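Local structure of acyl-homoserine-lactone synthase (Mesorhizobium sp. ORS 3359, 6WNS) at residues A[35-40]-A[83-88]; A[129-134]-A[188-193]. The protein catalyses formation of acyl-homoserine lactone quorum-sensing signals, using coenzyme A-linked acyl donors. One frame throughout, in Å; residues are numbered along the deposited sequence.

Contact 1 of 2, residues A[35-40]-A[83-88]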
loop_
_atom_site.group_PDB
_atom_site.type_symbol
_atom_site.label_atom_id
_atom_site.label_comp_id
_atom_site.label_asym_id
_atom_site.label_seq_id
_atom_site.Cartn_x
_atom_site.Cartn_y
_atom_site.Cartn_z
ATOM N N ARG A 35 1.271 12.939 -11.033
ATOM C CA ARG A 35 0.308 11.812 -11.037
ATOM C C ARG A 35 -1.128 12.346 -10.876
ATOM O O ARG A 35 -1.324 13.432 -10.293
ATOM C CB ARG A 35 0.717 10.803 -9.961
ATOM C CG ARG A 35 2.134 10.278 -10.184
ATOM C CD ARG A 35 2.186 8.842 -9.712
ATOM N NE ARG A 35 3.541 8.307 -9.716
ATOM C CZ ARG A 35 3.904 7.213 -9.062
ATOM N NH1 ARG A 35 3.010 6.556 -8.350
ATOM N NH2 ARG A 35 5.155 6.784 -9.103
ATOM N N TRP A 36 -2.070 11.614 -11.472
ATOM C CA TRP A 36 -3.522 11.898 -11.475
ATOM C C TRP A 36 -3.952 12.293 -10.047
ATOM O O TRP A 36 -3.640 11.554 -9.075
ATOM C CB TRP A 36 -4.275 10.672 -12.029
ATOM C CG TRP A 36 -5.695 10.930 -12.446
ATOM C CD1 TRP A 36 -6.112 11.414 -13.652
ATOM C CD2 TRP A 36 -6.898 10.694 -11.682
ATOM N NE1 TRP A 36 -7.479 11.502 -13.689
ATOM C CE2 TRP A 36 -7.992 11.078 -12.495
ATOM C CE3 TRP A 36 -7.162 10.229 -10.385
ATOM C CZ2 TRP A 36 -9.321 11.000 -12.067
ATOM C CZ3 TRP A 36 -8.475 10.150 -9.964
ATOM C CH2 TRP A 36 -9.539 10.539 -10.788
ATOM N N ARG A 37 -4.589 13.463 -9.940
ATOM C CA ARG A 37 -5.274 14.034 -8.752
ATOM C C ARG A 37 -4.277 14.363 -7.611
ATOM O O ARG A 37 -4.778 14.679 -6.482
ATOM C CB ARG A 37 -6.398 13.091 -8.300
ATOM C CG ARG A 37 -7.731 13.280 -9.035
ATOM C CD ARG A 37 -8.899 12.521 -8.372
ATOM N NE ARG A 37 -9.214 12.937 -6.991
ATOM C CZ ARG A 37 -8.725 12.383 -5.859
ATOM N NH1 ARG A 37 -7.904 11.340 -5.887
ATOM N NH2 ARG A 37 -9.071 12.891 -4.690
ATOM N N ALA A 38 -2.945 14.365 -7.816
ATOM C CA ALA A 38 -2.036 14.746 -6.678
ATOM C C ALA A 38 -2.196 16.250 -6.450
ATOM O O ALA A 38 -2.115 16.968 -7.410
ATOM C CB ALA A 38 -0.619 14.438 -7.024
ATOM N N VAL A 39 -2.351 16.736 -5.225
ATOM C CA VAL A 39 -2.588 18.178 -5.006
ATOM C C VAL A 39 -1.238 18.843 -4.653
ATOM O O VAL A 39 -0.586 18.348 -3.746
ATOM C CB VAL A 39 -3.588 18.366 -3.847
ATOM C CG1 VAL A 39 -3.722 19.822 -3.454
ATOM C CG2 VAL A 39 -4.955 17.722 -4.297
ATOM N N ALA A 40 -0.881 19.839 -5.386
ATOM C CA ALA A 40 0.346 20.651 -5.160
ATOM C C ALA A 40 0.152 21.481 -3.922
ATOM O O ALA A 40 -0.732 22.334 -3.941
ATOM C CB ALA A 40 0.633 21.536 -6.303
ATOM N N SER A 83 -13.996 4.062 -1.544
ATOM C CA SER A 83 -15.329 4.468 -1.081
ATOM C C SER A 83 -15.628 5.887 -1.537
ATOM O O SER A 83 -16.741 6.102 -1.925
ATOM C CB SER A 83 -15.513 4.293 0.401
ATOM O OG SER A 83 -15.015 5.378 1.138
ATOM N N GLU A 84 -14.671 6.804 -1.503
ATOM C CA GLU A 84 -14.972 8.237 -1.746
ATOM C C GLU A 84 -14.768 8.626 -3.213
ATOM O O GLU A 84 -15.355 9.608 -3.607
ATOM C CB GLU A 84 -14.066 9.053 -0.852
ATOM C CG GLU A 84 -14.312 8.769 0.613
ATOM C CD GLU A 84 -15.765 8.741 1.104
ATOM O OE1 GLU A 84 -16.407 9.789 1.136
ATOM O OE2 GLU A 84 -16.229 7.649 1.443
ATOM N N VAL A 85 -13.875 7.952 -3.942
ATOM C CA VAL A 85 -13.469 8.361 -5.309
ATOM C C VAL A 85 -13.866 7.307 -6.329
ATOM O O VAL A 85 -14.442 7.660 -7.378
ATOM C CB VAL A 85 -11.954 8.682 -5.370
ATOM C CG1 VAL A 85 -11.553 9.211 -6.739
ATOM C CG2 VAL A 85 -11.596 9.635 -4.300
ATOM N N PHE A 86 -13.610 6.033 -6.059
ATOM C CA PHE A 86 -13.856 5.011 -7.079
ATOM C C PHE A 86 -14.911 3.987 -6.657
ATOM O O PHE A 86 -14.772 2.860 -7.038
ATOM C CB PHE A 86 -12.551 4.302 -7.392
ATOM C CG PHE A 86 -11.563 5.221 -8.050
ATOM C CD1 PHE A 86 -11.829 5.721 -9.314
ATOM C CD2 PHE A 86 -10.419 5.653 -7.370
ATOM C CE1 PHE A 86 -10.928 6.560 -9.953
ATOM C CE2 PHE A 86 -9.530 6.486 -8.021
ATOM C CZ PHE A 86 -9.798 6.959 -9.297
ATOM N N PRO A 87 -16.039 4.337 -6.021
ATOM C CA PRO A 87 -17.032 3.308 -5.656
ATOM C C PRO A 87 -17.625 2.596 -6.876
ATOM O O PRO A 87 -18.062 1.425 -6.789
ATOM C CB PRO A 87 -18.088 4.140 -4.916
ATOM C CG PRO A 87 -17.926 5.548 -5.441
ATOM C CD PRO A 87 -16.427 5.701 -5.610
ATOM N N ILE A 88 -17.583 3.262 -8.030
ATOM C CA ILE A 88 -18.080 2.653 -9.292
ATOM C C ILE A 88 -17.280 1.386 -9.633
ATOM O O ILE A 88 -17.892 0.478 -10.219
ATOM C CB ILE A 88 -18.165 3.642 -10.468
ATOM C CG1 ILE A 88 -18.995 3.003 -11.577
ATOM C CG2 ILE A 88 -16.785 4.095 -10.962
ATOM C CD1 ILE A 88 -19.585 3.986 -12.541
#
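Trp36 and Phe86 make a plain packing contact at the surface of what is probably an acetyltransferase-like fold, between the loop after helix 16-31 and the chain that follows helix 81-84, ahead of a 3-10 segment at Pro87 and Ile88. Two side chains from each segment do the work, and the backbones keep their distance, with Arg37 CA and Val85 CA 10.5 Å apart. A type II beta turn from Arg35 to Ala38, closed by the bond from Ala38 N to Arg35 O, puts Trp36 and Arg37 at its two central positions and presents both to residues 83-88. With CG anti to the backbone N (chi1 -164°), the indole of Trp36 reaches outward to meet Phe86, which comes from the opposite direction. Trp36 CZ3 touches Phe86 CZ at 3.5 Å, and Trp36 CH2 lies a little farther from the same atom. The six-membered ring and the phenyl ring are inclined by 33°, with centroids 5.7 Å apart, so the pair is oblique, neither stacked nor T-shaped. Each ring is backed by its own neighbour in sequence: Arg37 CG lies over one face of the indole, and Val85 CG1 over one face of the phenyl ring, both toward the rim. The second bridge is looser. Val85 CG2 sits over one face of the Arg37 guanidinium, 4.1 Å from Arg37 NH2, as the two side chains slide past each other. No hydrogen bond or salt bridge crosses between the segments; apolar and van der Waals contact at a few atoms joins them, which implies little directional constraint.

Contact 2 of 2, residues A[129-134]-A[188-193]; sequences LLETAQ and QTRRAY
Glu131 OE1 takes two N-H groups of Arg190: a sound bond from Arg190 NH2 at 3.0 Å, with an N-H...O angle of 162°, and a weak one from Arg190 NE at 3.4 Å. The stronger bond uses the syn lone pair of OE1, which lies close to the guanidinium plane. Arg190 NH2 also reaches the other oxygen, Glu131 OE2, in a second weak bond. The carboxylate thus meets the edge of the guanidinium, the two planes only 24° apart, in a salt bridge that is nearly coplanar but lopsided toward OE1. Both chains are stretched out and cross at about a right angle; the Arg190 chain is extended from CG to NE, which carries its charged end across to Glu131. On its remaining terminal nitrogen, Arg190 NH1 binds the carbonyl oxygen of Gly197, so the guanidinium is tied both to a helix and to the chain beyond residue 193. Were Glu131 an alanine, Arg190 would probably lose its charge partner on helix 121-135, and its guanidinium would keep the bond to Gly197 but be less firmly held against turning. Deeper in, Leu130 CD1 packs 4.2 Å from Thr189 OG1. That buried hydroxyl oxygen also has hydrogen bonds with Ala185 O and Trp158 NE1, so its polar needs are met beside the leucine methyl. Leu130 itself touches Trp158 and Ile186. The contact therefore joins helix 121-135 to helix 183-192 with a buried inner part, where a leucine methyl lies beside a threonine hydroxyl, and an ionic, partly exposed outer part, while Leu129, on the former helix, packs against Ser71 and Leu73 of strand 69-75 in the mixed central sheet, consistent with the acetyltransferase-like fold of this synthase family.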
loop_
_atom_site.group_PDB
_atom_site.type_symbol
_atom_site.label_atom_id
_atom_site.label_comp_id
_atom_site.label_asym_id
_atom_site.label_seq_id
_atom_site.Cartn_x
_atom_site.Cartn_y
_atom_site.Cartn_z
ATOM N N LEU A 129 3.779 -5.995 3.779
ATOM C CA LEU A 129 2.353 -5.583 3.757
ATOM C C LEU A 129 1.531 -6.770 4.275
ATOM O O LEU A 129 0.759 -6.547 5.200
ATOM C CB LEU A 129 1.903 -5.178 2.353
ATOM C CG LEU A 129 0.473 -4.637 2.286
ATOM C CD1 LEU A 129 0.369 -3.237 2.930
ATOM C CD2 LEU A 129 -0.058 -4.626 0.852
ATOM N N LEU A 130 1.708 -7.968 3.710
ATOM C CA LEU A 130 0.899 -9.163 4.097
ATOM C C LEU A 130 1.195 -9.527 5.546
ATOM O O LEU A 130 0.252 -9.851 6.286
ATOM C CB LEU A 130 1.230 -10.355 3.211
ATOM C CG LEU A 130 0.891 -10.171 1.742
ATOM C CD1 LEU A 130 1.361 -11.369 0.940
ATOM C CD2 LEU A 130 -0.598 -9.928 1.575
ATOM N N GLU A 131 2.466 -9.459 5.926
ATOM C CA GLU A 131 2.909 -9.822 7.292
ATOM C C GLU A 131 2.324 -8.829 8.303
ATOM O O GLU A 131 1.894 -9.243 9.394
ATOM C CB GLU A 131 4.432 -9.917 7.332
ATOM C CG GLU A 131 4.921 -11.227 6.758
ATOM C CD GLU A 131 6.426 -11.493 6.974
ATOM O OE1 GLU A 131 7.079 -11.884 6.023
ATOM O OE2 GLU A 131 6.914 -11.377 8.120
ATOM N N THR A 132 2.335 -7.548 7.997
ATOM C CA THR A 132 1.764 -6.522 8.898
ATOM C C THR A 132 0.263 -6.755 9.000
ATOM O O THR A 132 -0.260 -6.753 10.193
ATOM C CB THR A 132 2.143 -5.134 8.418
ATOM O OG1 THR A 132 3.565 -5.171 8.262
ATOM C CG2 THR A 132 1.691 -4.048 9.369
ATOM N N ALA A 133 -0.397 -7.065 7.842
ATOM C CA ALA A 133 -1.869 -7.221 7.880
ATOM C C ALA A 133 -2.207 -8.469 8.729
ATOM O O ALA A 133 -3.165 -8.402 9.541
ATOM C CB ALA A 133 -2.419 -7.306 6.482
ATOM N N GLN A 134 -1.402 -9.528 8.573
ATOM C CA GLN A 134 -1.511 -10.794 9.338
ATOM C C GLN A 134 -1.491 -10.450 10.817
ATOM O O GLN A 134 -2.433 -10.809 11.536
ATOM C CB GLN A 134 -0.321 -11.710 9.045
ATOM C CG GLN A 134 -0.406 -13.072 9.762
ATOM C CD GLN A 134 -0.821 -14.235 8.792
ATOM O OE1 GLN A 134 0.057 -14.971 8.324
ATOM N NE2 GLN A 134 -2.191 -14.493 8.723
ATOM N N GLN A 188 5.111 -17.889 -0.671
ATOM C CA GLN A 188 5.420 -17.916 -2.129
ATOM C C GLN A 188 6.116 -16.578 -2.479
ATOM O O GLN A 188 7.067 -16.563 -3.309
ATOM C CB GLN A 188 4.122 -18.155 -2.924
ATOM C CG GLN A 188 4.107 -19.416 -3.796
ATOM C CD GLN A 188 5.269 -19.548 -4.753
ATOM O OE1 GLN A 188 6.345 -20.212 -4.372
ATOM N NE2 GLN A 188 5.039 -19.032 -6.036
ATOM N N THR A 189 5.732 -15.507 -1.801
ATOM C CA THR A 189 6.241 -14.133 -2.101
ATOM C C THR A 189 7.749 -14.099 -1.767
ATOM O O THR A 189 8.623 -13.792 -2.709
ATOM C CB THR A 189 5.459 -13.041 -1.353
ATOM O OG1 THR A 189 4.045 -12.973 -1.817
ATOM C CG2 THR A 189 6.095 -11.668 -1.539
ATOM N N ARG A 190 8.050 -14.369 -0.465
ATOM C CA ARG A 190 9.437 -14.639 0.019
ATOM C C ARG A 190 10.236 -15.517 -0.975
ATOM O O ARG A 190 11.520 -15.241 -1.100
ATOM C CB ARG A 190 9.457 -15.327 1.390
ATOM C CG ARG A 190 9.434 -14.351 2.559
ATOM C CD ARG A 190 9.772 -15.016 3.890
ATOM N NE ARG A 190 9.400 -14.141 4.995
ATOM C CZ ARG A 190 10.204 -13.746 5.986
ATOM N NH1 ARG A 190 11.477 -14.196 6.103
ATOM N NH2 ARG A 190 9.727 -12.890 6.878
ATOM N N ARG A 191 9.547 -16.567 -1.563
ATOM C CA ARG A 191 10.226 -17.558 -2.439
ATOM C C ARG A 191 10.519 -16.896 -3.776
ATOM O O ARG A 191 11.687 -17.078 -4.337
ATOM C CB ARG A 191 9.396 -18.804 -2.763
ATOM C CG ARG A 191 10.096 -19.720 -3.756
ATOM C CD ARG A 191 10.105 -21.165 -3.315
ATOM N NE ARG A 191 10.539 -21.316 -1.926
ATOM C CZ ARG A 191 11.752 -21.703 -1.525
ATOM N NH1 ARG A 191 12.711 -21.965 -2.400
ATOM N NH2 ARG A 191 11.997 -21.815 -0.229
ATOM N N ALA A 192 9.495 -16.103 -4.245
ATOM C CA ALA A 192 9.629 -15.422 -5.550
ATOM C C ALA A 192 10.842 -14.478 -5.473
ATOM O O ALA A 192 11.669 -14.434 -6.503
ATOM C CB ALA A 192 8.349 -14.723 -5.888
ATOM N N TYR A 193 11.006 -13.814 -4.290
ATOM C CA TYR A 193 12.123 -12.861 -4.064
ATOM C C TYR A 193 13.261 -13.476 -3.258
ATOM O O TYR A 193 14.207 -12.703 -2.928
ATOM C CB TYR A 193 11.630 -11.629 -3.314
ATOM C CG TYR A 193 10.771 -10.757 -4.172
ATOM C CD1 TYR A 193 11.320 -9.700 -4.874
ATOM C CD2 TYR A 193 9.424 -11.022 -4.321
ATOM C CE1 TYR A 193 10.530 -8.879 -5.664
ATOM C CE2 TYR A 193 8.620 -10.214 -5.107
ATOM C CZ TYR A 193 9.178 -9.147 -5.787
ATOM O OH TYR A 193 8.368 -8.356 -6.537
#

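How the contacts relate
The two contacts lie on opposite sides of the chain's centre, with their own centres 27 Å apart and no touch between them, and they share no helix or strand. Contact 1 belongs to the surface: it joins a loop to the chain following helix 81-84, and none of its touching residues is buried. Contact 2 is partly buried and joins two regular helices, one of which also packs on the central sheet. Their chemistry differs accordingly. Each brings in an arginine, but in contact 1 its guanidinium offers a face to a valine methyl, whereas in contact 2 the edge is used, in directed bonds to a carboxylate. Aromatic rings meet across contact 1 alone.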